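Local coordinates for protein alpha-1,6-mannanase (Bacteroides thetaiotaomicron, PDB 4V1S) that probably hydrolyses alpha-1,6-mannosidic linkages within alpha-mannans, as a family 76 glycoside hydrolase of a gut symbiont, at residues N115-N120 and L165-G170; S177-V182 and I229-W234; K214-T219 and Q223-A228. All blocks are in the same frame, centred on the assembly; numbering follows the deposited sequence.

Contact 1: N115-N120 and L165-G170; sequences NYWHPN and LEKAKG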
ATOM      1  N   ASN A 115      -3.703 -16.365   9.714  1.00 11.86           N
ATOM      2  CA  ASN A 115      -3.024 -16.395  11.017  1.00 13.00           C
ATOM      3  C   ASN A 115      -3.156 -15.087  11.742  1.00 11.90           C
ATOM      4  O   ASN A 115      -3.043 -15.062  12.960  1.00 13.64           O
ATOM      5  CB  ASN A 115      -1.572 -16.750  10.901  1.00 15.11           C
ATOM      6  CG  ASN A 115      -1.367 -18.169  10.419  1.00 16.55           C
ATOM      7  OD1 ASN A 115      -2.019 -19.100  10.884  1.00 22.91           O
ATOM      8  ND2 ASN A 115      -0.439 -18.343   9.494  1.00 16.07           N
ATOM      9  N   TYR A 116      -3.320 -13.996  10.997  1.00 10.78           N
ATOM     10  CA  TYR A 116      -3.482 -12.657  11.570  1.00 10.24           C
ATOM     11  C   TYR A 116      -4.942 -12.229  11.764  1.00 11.47           C
ATOM     12  O   TYR A 116      -5.207 -11.133  12.275  1.00 12.79           O
ATOM     13  CB  TYR A 116      -2.781 -11.631  10.678  1.00 11.03           C
ATOM     14  CG  TYR A 116      -1.271 -11.801  10.538  1.00 10.17           C
ATOM     15  CD1 TYR A 116      -0.724 -12.792   9.745  1.00 11.81           C
ATOM     16  CD2 TYR A 116      -0.394 -10.978  11.210  1.00  9.70           C
ATOM     17  CE1 TYR A 116       0.629 -12.928   9.585  1.00 10.47           C
ATOM     18  CE2 TYR A 116       0.975 -11.099  11.032  1.00 10.93           C
ATOM     19  CZ  TYR A 116       1.485 -12.105  10.279  1.00  9.91           C
ATOM     20  OH  TYR A 116       2.848 -12.234  10.162  1.00 13.16           O
ATOM     21  N   TRP A 117      -5.890 -13.047  11.287  1.00 10.47           N
ATOM     22  CA  TRP A 117      -7.308 -12.674  11.365  1.00 11.04           C
ATOM     23  C   TRP A 117      -7.879 -13.007  12.719  1.00 10.21           C
ATOM     24  O   TRP A 117      -7.767 -14.147  13.190  1.00 11.87           O
ATOM     25  CB  TRP A 117      -8.078 -13.430  10.307  1.00 11.78           C
ATOM     26  CG  TRP A 117      -9.556 -13.177  10.275  1.00 13.17           C
ATOM     27  CD1 TRP A 117     -10.529 -14.002  10.714  1.00 12.58           C
ATOM     28  CD2 TRP A 117     -10.207 -12.006   9.772  1.00 12.03           C
ATOM     29  NE1 TRP A 117     -11.756 -13.462  10.471  1.00 14.27           N
ATOM     30  CE2 TRP A 117     -11.595 -12.221   9.919  1.00 15.48           C
ATOM     31  CE3 TRP A 117      -9.755 -10.782   9.222  1.00 12.46           C
ATOM     32  CZ2 TRP A 117     -12.544 -11.315   9.476  1.00 15.05           C
ATOM     33  CZ3 TRP A 117     -10.702  -9.884   8.815  1.00 14.39           C
ATOM     34  CH2 TRP A 117     -12.095 -10.148   8.966  1.00 15.30           C
ATOM     35  N   HIS A 118      -8.558 -12.024  13.305  1.00 11.66           N
ATOM     36  CA  HIS A 118      -9.318 -12.247  14.516  1.00 10.76           C
ATOM     37  C   HIS A 118     -10.802 -12.239  14.201  1.00 10.43           C
ATOM     38  O   HIS A 118     -11.305 -11.247  13.744  1.00 10.81           O
ATOM     39  CB  HIS A 118      -8.994 -11.209  15.592  1.00 11.59           C
ATOM     40  CG  HIS A 118      -9.282 -11.681  16.979  1.00 11.46           C
ATOM     41  ND1 HIS A 118     -10.553 -12.003  17.413  1.00 12.88           N
ATOM     42  CD2 HIS A 118      -8.462 -11.907  18.032  1.00 14.73           C
ATOM     43  CE1 HIS A 118     -10.501 -12.412  18.663  1.00 13.32           C
ATOM     44  NE2 HIS A 118      -9.247 -12.342  19.070  1.00 13.08           N
ATOM     45  N   PRO A 119     -11.509 -13.351  14.489  1.00 12.50           N
ATOM     46  CA  PRO A 119     -12.929 -13.448  14.065  1.00 12.94           C
ATOM     47  C   PRO A 119     -13.890 -12.663  14.944  1.00 14.24           C
ATOM     48  O   PRO A 119     -15.010 -12.443  14.552  1.00 15.72           O
ATOM     49  CB  PRO A 119     -13.237 -14.928  14.197  1.00 17.31           C
ATOM     50  CG  PRO A 119     -12.296 -15.413  15.242  1.00 18.24           C
ATOM     51  CD  PRO A 119     -11.033 -14.611  15.072  1.00 15.13           C
ATOM     52  N   ASN A 120     -13.449 -12.247  16.125  1.00 12.70           N
ATOM     53  CA  ASN A 120     -14.328 -11.512  17.054  1.00 14.45           C
ATOM     54  C   ASN A 120     -13.549 -11.068  18.264  1.00 13.24           C
ATOM     55  O   ASN A 120     -13.387 -11.848  19.234  1.00 14.07           O
ATOM     56  CB  ASN A 120     -15.553 -12.322  17.551  1.00 14.34           C
ATOM     57  CG  ASN A 120     -16.362 -11.527  18.583  1.00 17.27           C
ATOM     58  OD1 ASN A 120     -16.161 -10.305  18.717  1.00 16.90           O
ATOM     59  ND2 ASN A 120     -17.233 -12.176  19.310  1.00 16.88           N
ATOM     60  N   LEU A 165     -12.717 -12.100  -1.380  1.00 13.35           N
ATOM     61  CA  LEU A 165     -13.672 -10.998  -1.289  1.00 13.89           C
ATOM     62  C   LEU A 165     -14.340 -10.918   0.099  1.00 12.40           C
ATOM     63  O   LEU A 165     -14.564  -9.833   0.607  1.00 13.61           O
ATOM     64  CB  LEU A 165     -14.728 -11.146  -2.387  1.00 17.10           C
ATOM     65  CG  LEU A 165     -15.708  -9.979  -2.463  1.00 21.78           C
ATOM     66  CD1 LEU A 165     -14.981  -8.666  -2.782  1.00 25.18           C
ATOM     67  CD2 LEU A 165     -16.794 -10.266  -3.470  1.00 26.34           C
ATOM     68  N   GLU A 166     -14.639 -12.064   0.694  1.00 13.51           N
ATOM     69  CA  GLU A 166     -15.228 -12.104   2.028  1.00 15.30           C
ATOM     70  C   GLU A 166     -14.315 -11.383   3.027  1.00 12.08           C
ATOM     71  O   GLU A 166     -14.760 -10.563   3.825  1.00 13.56           O
ATOM     72  CB  GLU A 166     -15.461 -13.551   2.449  1.00 18.53           C
ATOM     73  CG  GLU A 166     -15.963 -13.779   3.853  1.00 27.51           C
ATOM     74  CD  GLU A 166     -16.332 -15.245   4.102  1.00 43.00           C
ATOM     75  OE1 GLU A 166     -16.083 -16.107   3.214  1.00 56.19           O
ATOM     76  OE2 GLU A 166     -16.878 -15.533   5.187  1.00 62.40           O
ATOM     77  N   LYS A 167     -13.020 -11.686   2.966  1.00 12.03           N
ATOM     78  CA  LYS A 167     -12.072 -11.049   3.881  1.00 11.92           C
ATOM     79  C   LYS A 167     -11.841  -9.579   3.490  1.00 11.19           C
ATOM     80  O   LYS A 167     -11.599  -8.761   4.369  1.00 11.82           O
ATOM     81  CB  LYS A 167     -10.759 -11.809   3.982  1.00 14.21           C
ATOM     82  CG  LYS A 167     -10.871 -13.122   4.732  1.00 16.17           C
ATOM     83  CD  LYS A 167     -11.034 -12.915   6.217  1.00 17.35           C
ATOM     84  CE  LYS A 167     -11.048 -14.224   6.983  1.00 17.94           C
ATOM     85  NZ  LYS A 167     -12.199 -15.101   6.665  1.00 25.78           N
ATOM     86  N   ALA A 168     -11.860  -9.237   2.197  1.00 11.11           N
ATOM     87  CA  ALA A 168     -11.773  -7.816   1.810  1.00 11.92           C
ATOM     88  C   ALA A 168     -12.890  -7.016   2.465  1.00 11.37           C
ATOM     89  O   ALA A 168     -12.663  -5.946   3.023  1.00 12.39           O
ATOM     90  CB  ALA A 168     -11.838  -7.639   0.315  1.00 13.06           C
ATOM     91  N   LYS A 169     -14.106  -7.537   2.379  1.00 12.96           N
ATOM     92  CA  LYS A 169     -15.254  -6.880   2.971  1.00 12.63           C
ATOM     93  C   LYS A 169     -15.125  -6.766   4.488  1.00 12.21           C
ATOM     94  O   LYS A 169     -15.457  -5.721   5.086  1.00 14.78           O
ATOM     95  CB  LYS A 169     -16.549  -7.622   2.605  1.00 14.46           C
ATOM     96  CG  LYS A 169     -16.939  -7.449   1.162  1.00 17.07           C
ATOM     97  CD  LYS A 169     -18.119  -8.365   0.874  1.00 20.61           C
ATOM     98  CE  LYS A 169     -18.581  -8.300  -0.551  1.00 23.68           C
ATOM     99  NZ  LYS A 169     -19.655  -9.309  -0.808  1.00 29.48           N
ATOM    100  N   GLY A 170     -14.635  -7.838   5.114  1.00 11.56           N
ATOM    101  CA  GLY A 170     -14.488  -7.852   6.547  1.00 13.32           C
ATOM    102  C   GLY A 170     -13.409  -6.916   7.030  1.00 12.66           C
ATOM    103  O   GLY A 170     -13.590  -6.204   8.005  1.00 12.32           O
TER

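Contact 2: S177-V182 and I229-W234; sequences SGEDNV and IRINDW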
ATOM      1  N   SER A 177     -15.258   0.755  11.037  1.00 12.01           N
ATOM      2  CA  SER A 177     -15.719   0.801  12.414  1.00 13.11           C
ATOM      3  C   SER A 177     -14.842   1.796  13.203  1.00 14.40           C
ATOM      4  O   SER A 177     -15.194   2.176  14.326  1.00 16.01           O
ATOM      5  CB  SER A 177     -15.678  -0.569  13.101  1.00 15.00           C
ATOM      6  OG  SER A 177     -14.352  -0.995  13.451  1.00 16.43           O
ATOM      7  N   GLY A 178     -13.712   2.233  12.625  1.00 12.90           N
ATOM      8  CA  GLY A 178     -12.866   3.229  13.312  1.00 12.57           C
ATOM      9  C   GLY A 178     -13.280   4.669  13.024  1.00 11.96           C
ATOM     10  O   GLY A 178     -12.671   5.597  13.534  1.00 13.79           O
ATOM     11  N   GLU A 179     -14.283   4.846  12.196  1.00 10.49           N
ATOM     12  CA  GLU A 179     -14.853   6.161  11.870  1.00 12.30           C
ATOM     13  C   GLU A 179     -15.953   6.512  12.872  1.00 14.09           C
ATOM     14  O   GLU A 179     -16.850   5.713  13.159  1.00 16.05           O
ATOM     15  CB  GLU A 179     -15.493   6.169  10.469  1.00 11.68           C
ATOM     16  CG  GLU A 179     -15.891   7.555   9.988  1.00 13.72           C
ATOM     17  CD  GLU A 179     -16.725   7.595   8.721  1.00 15.15           C
ATOM     18  OE1 GLU A 179     -17.032   6.522   8.145  1.00 18.53           O
ATOM     19  OE2 GLU A 179     -17.057   8.725   8.278  1.00 15.62           O
ATOM     20  N   ASP A 180     -15.898   7.721  13.374  1.00 12.21           N
ATOM     21  CA  ASP A 180     -16.993   8.265  14.186  1.00 13.48           C
ATOM     22  C   ASP A 180     -16.883   9.796  14.131  1.00 14.82           C
ATOM     23  O   ASP A 180     -16.036  10.332  13.415  1.00 15.10           O
ATOM     24  CB  ASP A 180     -17.018   7.699  15.628  1.00 13.29           C
ATOM     25  CG  ASP A 180     -15.780   8.067  16.417  1.00 14.90           C
ATOM     26  OD1 ASP A 180     -15.151   9.115  16.098  1.00 15.61           O
ATOM     27  OD2 ASP A 180     -15.459   7.335  17.362  1.00 15.79           O
ATOM     28  N   ASN A 181     -17.760  10.489  14.851  1.00 14.90           N
ATOM     29  CA  ASN A 181     -17.796  11.954  14.796  1.00 14.73           C
ATOM     30  C   ASN A 181     -16.882  12.697  15.767  1.00 15.01           C
ATOM     31  O   ASN A 181     -16.968  13.905  15.890  1.00 15.91           O
ATOM     32  CB  ASN A 181     -19.243  12.443  14.861  1.00 16.80           C
ATOM     33  CG  ASN A 181     -19.902  12.425  13.505  1.00 26.84           C
ATOM     34  OD1 ASN A 181     -21.024  11.916  13.326  1.00 36.94           O
ATOM     35  ND2 ASN A 181     -19.209  12.980  12.528  1.00 33.11           N
ATOM     36  N   VAL A 182     -15.981  11.977  16.433  1.00 14.31           N
ATOM     37  CA  VAL A 182     -14.899  12.632  17.193  1.00 14.04           C
ATOM     38  C   VAL A 182     -14.076  13.372  16.151  1.00 15.86           C
ATOM     39  O   VAL A 182     -13.798  12.835  15.080  1.00 16.48           O
ATOM     40  CB  VAL A 182     -14.127  11.589  18.012  1.00 14.67           C
ATOM     41  CG1 VAL A 182     -12.885  12.179  18.669  1.00 16.43           C
ATOM     42  CG2 VAL A 182     -15.068  10.982  19.068  1.00 14.81           C
ATOM     43  N   ILE A 229     -16.772   9.435  -0.032  1.00 16.67           N
ATOM     44  CA  ILE A 229     -17.047  10.878  -0.154  1.00 16.42           C
ATOM     45  C   ILE A 229     -17.039  11.552   1.207  1.00 15.24           C
ATOM     46  O   ILE A 229     -16.438  12.610   1.385  1.00 16.31           O
ATOM     47  CB  ILE A 229     -18.383  11.116  -0.893  1.00 18.43           C
ATOM     48  CG1 ILE A 229     -18.236  10.714  -2.371  1.00 20.09           C
ATOM     49  CG2 ILE A 229     -18.823  12.570  -0.788  1.00 21.49           C
ATOM     50  CD1 ILE A 229     -19.556  10.636  -3.130  1.00 21.55           C
ATOM     51  N   ARG A 230     -17.701  10.923   2.173  1.00 15.55           N
ATOM     52  CA  ARG A 230     -17.781  11.450   3.514  1.00 16.22           C
ATOM     53  C   ARG A 230     -16.394  11.560   4.159  1.00 15.93           C
ATOM     54  O   ARG A 230     -16.036  12.598   4.724  1.00 16.89           O
ATOM     55  CB  ARG A 230     -18.716  10.564   4.352  1.00 18.32           C
ATOM     56  CG  ARG A 230     -18.884  10.995   5.782  1.00 19.86           C
ATOM     57  CD  ARG A 230     -19.822  10.061   6.544  1.00 20.33           C
ATOM     58  NE  ARG A 230     -19.281   8.703   6.637  1.00 18.78           N
ATOM     59  CZ  ARG A 230     -19.752   7.607   6.045  1.00 18.72           C
ATOM     60  NH1 ARG A 230     -20.839   7.629   5.275  1.00 21.00           N
ATOM     61  NH2 ARG A 230     -19.124   6.445   6.241  1.00 21.31           N
ATOM     62  N   ILE A 231     -15.631  10.464   4.105  1.00 13.49           N
ATOM     63  CA  ILE A 231     -14.295  10.456   4.670  1.00 13.11           C
ATOM     64  C   ILE A 231     -13.394  11.449   3.924  1.00 13.13           C
ATOM     65  O   ILE A 231     -12.617  12.177   4.540  1.00 13.41           O
ATOM     66  CB  ILE A 231     -13.707   9.035   4.634  1.00 13.62           C
ATOM     67  CG1 ILE A 231     -14.512   8.115   5.578  1.00 15.16           C
ATOM     68  CG2 ILE A 231     -12.229   9.061   4.991  1.00 12.77           C
ATOM     69  CD1 ILE A 231     -14.302   6.643   5.286  1.00 15.58           C
ATOM     70  N   ASN A 232     -13.500  11.496   2.604  1.00 13.90           N
ATOM     71  CA  ASN A 232     -12.725  12.463   1.830  1.00 14.00           C
ATOM     72  C   ASN A 232     -13.009  13.907   2.221  1.00 15.23           C
ATOM     73  O   ASN A 232     -12.087  14.693   2.428  1.00 15.79           O
ATOM     74  CB  ASN A 232     -12.960  12.323   0.347  1.00 16.20           C
ATOM     75  CG  ASN A 232     -12.055  13.241  -0.448  1.00 17.01           C
ATOM     76  OD1 ASN A 232     -10.830  13.207  -0.283  1.00 16.87           O
ATOM     77  ND2 ASN A 232     -12.646  14.096  -1.274  1.00 17.98           N
ATOM     78  N   ASP A 233     -14.289  14.248   2.316  1.00 15.84           N
ATOM     79  CA  ASP A 233     -14.680  15.613   2.713  1.00 18.16           C
ATOM     80  C   ASP A 233     -14.010  15.990   4.043  1.00 16.34           C
ATOM     81  O   ASP A 233     -13.445  17.076   4.177  1.00 18.55           O
ATOM     82  CB  ASP A 233     -16.192  15.714   2.842  1.00 19.51           C
ATOM     83  CG  ASP A 233     -16.901  15.778   1.508  1.00 22.77           C
ATOM     84  OD1 ASP A 233     -16.248  15.874   0.448  1.00 22.31           O
ATOM     85  OD2 ASP A 233     -18.142  15.709   1.529  1.00 29.01           O
ATOM     86  N   TRP A 234     -14.050  15.079   5.019  1.00 13.88           N
ATOM     87  CA  TRP A 234     -13.407  15.336   6.316  1.00 14.50           C
ATOM     88  C   TRP A 234     -11.893  15.513   6.159  1.00 14.53           C
ATOM     89  O   TRP A 234     -11.280  16.404   6.766  1.00 14.52           O
ATOM     90  CB  TRP A 234     -13.711  14.215   7.326  1.00 15.61           C
ATOM     91  CG  TRP A 234     -13.089  14.451   8.664  1.00 16.76           C
ATOM     92  CD1 TRP A 234     -13.627  15.146   9.732  1.00 16.59           C
ATOM     93  CD2 TRP A 234     -11.789  14.035   9.087  1.00 15.90           C
ATOM     94  NE1 TRP A 234     -12.739  15.176  10.777  1.00 18.54           N
ATOM     95  CE2 TRP A 234     -11.603  14.502  10.412  1.00 17.00           C
ATOM     96  CE3 TRP A 234     -10.780  13.276   8.498  1.00 15.29           C
ATOM     97  CZ2 TRP A 234     -10.447  14.237  11.136  1.00 17.49           C
ATOM     98  CZ3 TRP A 234      -9.624  13.020   9.217  1.00 15.93           C
ATOM     99  CH2 TRP A 234      -9.458  13.516  10.513  1.00 16.19           C
TER

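Contact 3: K214-T219 and Q223-A228; sequences KLYEIT and QYLDAA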
ATOM      1  N   LYS A 214     -12.729   0.539  -4.390  1.00 13.67           N
ATOM      2  CA  LYS A 214     -12.538  -0.761  -5.015  1.00 12.90           C
ATOM      3  C   LYS A 214     -13.743  -1.654  -4.784  1.00 15.33           C
ATOM      4  O   LYS A 214     -14.228  -2.305  -5.723  1.00 17.92           O
ATOM      5  CB  LYS A 214     -11.225  -1.416  -4.556  1.00 14.39           C
ATOM      6  CG  LYS A 214      -9.974  -0.746  -5.122  1.00 15.00           C
ATOM      7  CD  LYS A 214      -8.677  -1.368  -4.652  1.00 16.92           C
ATOM      8  CE  LYS A 214      -7.534  -0.900  -5.546  1.00 21.42           C
ATOM      9  NZ  LYS A 214      -7.544  -1.616  -6.844  1.00 17.41           N
ATOM     10  N   LEU A 215     -14.265  -1.653  -3.560  1.00 14.78           N
ATOM     11  CA  LEU A 215     -15.468  -2.432  -3.273  1.00 15.68           C
ATOM     12  C   LEU A 215     -16.745  -1.862  -3.923  1.00 17.69           C
ATOM     13  O   LEU A 215     -17.656  -2.626  -4.291  1.00 19.51           O
ATOM     14  CB  LEU A 215     -15.640  -2.646  -1.772  1.00 16.69           C
ATOM     15  CG  LEU A 215     -14.924  -3.918  -1.292  1.00 20.16           C
ATOM     16  CD1 LEU A 215     -14.725  -3.911   0.207  1.00 23.21           C
ATOM     17  CD2 LEU A 215     -15.696  -5.174  -1.706  1.00 21.69           C
ATOM     18  N   TYR A 216     -16.805  -0.542  -4.085  1.00 16.84           N
ATOM     19  CA  TYR A 216     -17.888   0.070  -4.844  1.00 18.67           C
ATOM     20  C   TYR A 216     -17.903  -0.462  -6.269  1.00 19.12           C
ATOM     21  O   TYR A 216     -18.954  -0.829  -6.802  1.00 22.04           O
ATOM     22  CB  TYR A 216     -17.778   1.605  -4.857  1.00 19.36           C
ATOM     23  CG  TYR A 216     -18.808   2.239  -5.741  1.00 20.75           C
ATOM     24  CD1 TYR A 216     -20.156   2.146  -5.430  1.00 23.72           C
ATOM     25  CD2 TYR A 216     -18.439   2.893  -6.908  1.00 22.57           C
ATOM     26  CE1 TYR A 216     -21.116   2.705  -6.255  1.00 27.10           C
ATOM     27  CE2 TYR A 216     -19.386   3.453  -7.745  1.00 28.91           C
ATOM     28  CZ  TYR A 216     -20.720   3.367  -7.404  1.00 26.79           C
ATOM     29  OH  TYR A 216     -21.683   3.915  -8.221  1.00 33.73           O
ATOM     30  N   GLU A 217     -16.739  -0.496  -6.897  1.00 18.94           N
ATOM     31  CA  GLU A 217     -16.651  -0.972  -8.272  1.00 20.98           C
ATOM     32  C   GLU A 217     -17.081  -2.434  -8.361  1.00 21.64           C
ATOM     33  O   GLU A 217     -17.799  -2.816  -9.282  1.00 25.31           O
ATOM     34  CB  GLU A 217     -15.240  -0.765  -8.809  1.00 24.02           C
ATOM     35  CG  GLU A 217     -14.913   0.703  -9.035  1.00 25.65           C
ATOM     36  CD  GLU A 217     -13.591   0.948  -9.739  1.00 41.63           C
ATOM     37  OE1 GLU A 217     -12.814  -0.026  -9.988  1.00 50.52           O
ATOM     38  OE2 GLU A 217     -13.313   2.149 -10.019  1.00 46.43           O
ATOM     39  N   ILE A 218     -16.687  -3.240  -7.385  1.00 20.79           N
ATOM     40  CA  ILE A 218     -17.041  -4.655  -7.378  1.00 20.08           C
ATOM     41  C   ILE A 218     -18.531  -4.883  -7.096  1.00 22.55           C
ATOM     42  O   ILE A 218     -19.206  -5.654  -7.811  1.00 26.01           O
ATOM     43  CB  ILE A 218     -16.180  -5.437  -6.354  1.00 19.85           C
ATOM     44  CG1 ILE A 218     -14.742  -5.504  -6.863  1.00 20.88           C
ATOM     45  CG2 ILE A 218     -16.731  -6.843  -6.115  1.00 21.00           C
ATOM     46  CD1 ILE A 218     -13.719  -5.827  -5.790  1.00 20.18           C
ATOM     47  N   THR A 219     -19.047  -4.243  -6.056  1.00 19.91           N
ATOM     48  CA  THR A 219     -20.404  -4.550  -5.558  1.00 22.70           C
ATOM     49  C   THR A 219     -21.527  -3.644  -6.075  1.00 24.52           C
ATOM     50  O   THR A 219     -22.698  -4.001  -5.967  1.00 27.81           O
ATOM     51  CB  THR A 219     -20.466  -4.445  -4.028  1.00 21.30           C
ATOM     52  OG1 THR A 219     -20.276  -3.073  -3.633  1.00 22.51           O
ATOM     53  CG2 THR A 219     -19.438  -5.349  -3.368  1.00 22.48           C
ATOM     54  N   GLN A 223     -23.306   2.593  -0.700  1.00 23.22           N
ATOM     55  CA  GLN A 223     -22.824   2.864   0.662  1.00 22.86           C
ATOM     56  C   GLN A 223     -21.301   3.033   0.691  1.00 21.23           C
ATOM     57  O   GLN A 223     -20.784   3.829   1.457  1.00 21.08           O
ATOM     58  CB  GLN A 223     -23.203   1.773   1.664  1.00 24.30           C
ATOM     59  N   TYR A 224     -20.594   2.284  -0.144  1.00 18.42           N
ATOM     60  CA  TYR A 224     -19.143   2.399  -0.227  1.00 17.25           C
ATOM     61  C   TYR A 224     -18.691   3.734  -0.858  1.00 17.32           C
ATOM     62  O   TYR A 224     -17.749   4.375  -0.381  1.00 16.96           O
ATOM     63  CB  TYR A 224     -18.568   1.237  -1.024  1.00 15.50           C
ATOM     64  CG  TYR A 224     -18.615  -0.108  -0.312  1.00 18.56           C
ATOM     65  CD1 TYR A 224     -17.954  -0.300   0.885  1.00 18.20           C
ATOM     66  CD2 TYR A 224     -19.264  -1.187  -0.879  1.00 19.61           C
ATOM     67  CE1 TYR A 224     -17.971  -1.532   1.523  1.00 20.36           C
ATOM     68  CE2 TYR A 224     -19.304  -2.423  -0.252  1.00 21.62           C
ATOM     69  CZ  TYR A 224     -18.641  -2.607   0.945  1.00 18.86           C
ATOM     70  OH  TYR A 224     -18.654  -3.853   1.564  1.00 22.64           O
ATOM     71  N   LEU A 225     -19.357   4.140  -1.937  1.00 17.16           N
ATOM     72  CA  LEU A 225     -19.096   5.442  -2.551  1.00 18.16           C
ATOM     73  C   LEU A 225     -19.406   6.561  -1.564  1.00 19.57           C
ATOM     74  O   LEU A 225     -18.609   7.494  -1.409  1.00 18.19           O
ATOM     75  CB  LEU A 225     -19.900   5.630  -3.838  1.00 20.55           C
ATOM     76  CG  LEU A 225     -19.783   7.006  -4.525  1.00 21.24           C
ATOM     77  CD1 LEU A 225     -18.348   7.353  -4.912  1.00 23.51           C
ATOM     78  CD2 LEU A 225     -20.665   7.047  -5.752  1.00 26.84           C
ATOM     79  N   ASP A 226     -20.538   6.461  -0.868  1.00 19.19           N
ATOM     80  CA  ASP A 226     -20.913   7.501   0.086  1.00 20.07           C
ATOM     81  C   ASP A 226     -19.917   7.597   1.239  1.00 18.80           C
ATOM     82  O   ASP A 226     -19.621   8.694   1.697  1.00 19.11           O
ATOM     83  CB  ASP A 226     -22.329   7.268   0.619  1.00 21.64           C
ATOM     84  CG  ASP A 226     -23.404   7.483  -0.445  1.00 29.11           C
ATOM     85  OD1 ASP A 226     -23.172   8.232  -1.438  1.00 33.75           O
ATOM     86  OD2 ASP A 226     -24.487   6.901  -0.273  1.00 40.31           O
ATOM     87  N   ALA A 227     -19.377   6.453   1.677  1.00 18.00           N
ATOM     88  CA  ALA A 227     -18.358   6.448   2.713  1.00 15.91           C
ATOM     89  C   ALA A 227     -17.085   7.146   2.220  1.00 13.50           C
ATOM     90  O   ALA A 227     -16.536   7.963   2.934  1.00 15.46           O
ATOM     91  CB  ALA A 227     -18.063   5.034   3.177  1.00 17.38           C
ATOM     92  N   ALA A 228     -16.634   6.829   1.004  1.00 14.78           N
ATOM     93  CA  ALA A 228     -15.445   7.455   0.455  1.00 14.90           C
ATOM     94  C   ALA A 228     -15.606   8.980   0.401  1.00 14.25           C
ATOM     95  O   ALA A 228     -14.696   9.737   0.771  1.00 14.88           O
ATOM     96  CB  ALA A 228     -15.117   6.902  -0.922  1.00 16.10           C
TER

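Contact 1: N115-N120 and L165-G170
K167 NZ stands over the indole of W117, 4.4 Å from the centroid of the five-membered ring and 19° off its normal, a cation-pi contact. The methylene next to it comes closer: K167 CE lies 3.5 Å from that same centroid, almost straight above it, and makes a CH-pi contact. The chain continues along the face toward the benzo half, where K167 CD is 3.8 Å from W117 CD2. Bends at chi2 (-73°) and chi4 fold the lysine, laying its last carbons over the ring instead of sending them straight out from the helix. The indole reaches across because its CG is anti to the backbone N of W117 (chi1 179°). Its far end meets the helix edge-on, W117 CH2 lying 4.0 Å from G170 C near the ring plane. A beta carbon at G170 would come within about 3.0 Å of W117 CH2, so the close approach of ring and backbone depends on the missing side chain. Y127, on the partner strand 124-127 of this small antiparallel hairpin, packs edge-to-face with W117 and also touches K167. Beyond W117, N120 N donates to H118 ND1 at 3.2 Å, close to the imidazole plane, while H118 NE2 bonds to the carbonyl of K136. No hydrogen bond links 115-120 to 165-170. The contact is therefore probably held mostly by dispersion, from the lysine methylenes on the indole face and the G170 backbone at its edge, to which the ammonium charge probably adds an electrostatic pull.

Contact 2: S177-V182 and I229-W234
E179 lays its carboxylate along the edge of the R230 guanidinium, with one face over I231. The salt bridge is side-on and two-pronged: R230 NH2 donates to E179 OE1 at 2.8 Å, and R230 NE donates to E179 OE2, also at 2.8 Å. Both bonds are nearly straight, and each oxygen is met on its syn side. The two flat groups lie close to one plane, 23° apart, so the paired bonds hold both against rotation. The glutamate is extended throughout and reaches across to the helix. R230 leaves the helix just as extended and then bends at chi3 (64°), which turns NE and NH2 together toward the acid. I231 CG1 sits over one face of the carboxylate, 3.8 Å from E179 OE2, while R230 takes its oxygen edge; I231 CD1 lies 4.0 Å from E179 OE1. Farther along the loop, D180 OD1 accepts from V182 N at 3.0 Å in an Asx turn, and D180 also forms a salt bridge with K200. The contact thus ties the loop leaving helix 162-177 to the flank of helix 222-239. I231 continues inward against S205, T208 and M209 of helix 202-219, whereas N232 faces helix 264-281 and bonds to W274.

Contact 3: K214-T219 and Q223-A228
Helix segments 214-219 and 223-228 run antiparallel, their axes 160° apart in direction and 8.4 Å apart at closest approach, as the two arms of a tight helical hairpin. Y224 reaches from 223-228 across to 214-219. Its CG lies beside the backbone N and anti to the carbonyl carbon (chi1 -71°), turning the ring toward the first helix, where L215 CB sits over the centre of one face, 3.9 Å from the centroid and 6° off the normal. T219 OG1 comes to the ring edge, 3.5 Å from Y224 CD2. With an alanine here in place of the tyrosine, L215 CB would probably lose the ring face beneath it and T219 OG1 the ring edge beside it, and a gap is likely to open in the hairpin near its turn. The threonine hydroxyl is itself fixed: T219 OG1 donates to L215 O at 2.7 Å, and T219 N reaches the same oxygen from the opposite face of the carbonyl at 2.8 Å. A second CH-pi contact has L225 CB 3.9 Å from the centroid of the Y216 ring, the two side chains lying alongside and pointing the same way. Y216 CB and Y224 CB meet between the two ring contacts at 3.9 Å. Around the hairpin, L215 and Y224 both pack on L172 of helix 162-177, L215 also touches C153 of helix 142-159, and Y216 leans on A280 of helix 264-281.

Overall arrangement
All three contacts lie toward the outside of the helical fold, which belongs to the six-hairpin clan; contacts 1 and 3 are surface contacts and contact 2 is partly buried. Contact 3 is nested within the loop closed by contact 2, and both use helix 222-239: one pairs it with its hairpin partner, the other with a loop. Contacts 1 and 3 touch directly, L165 and K169 of helix 162-177 packing on L215. The chemistry differs accordingly: a lysine on an indole joins a strand hairpin to a helix, a two-pronged salt bridge holds a loop, and apolar and CH-pi packing joins helix to helix.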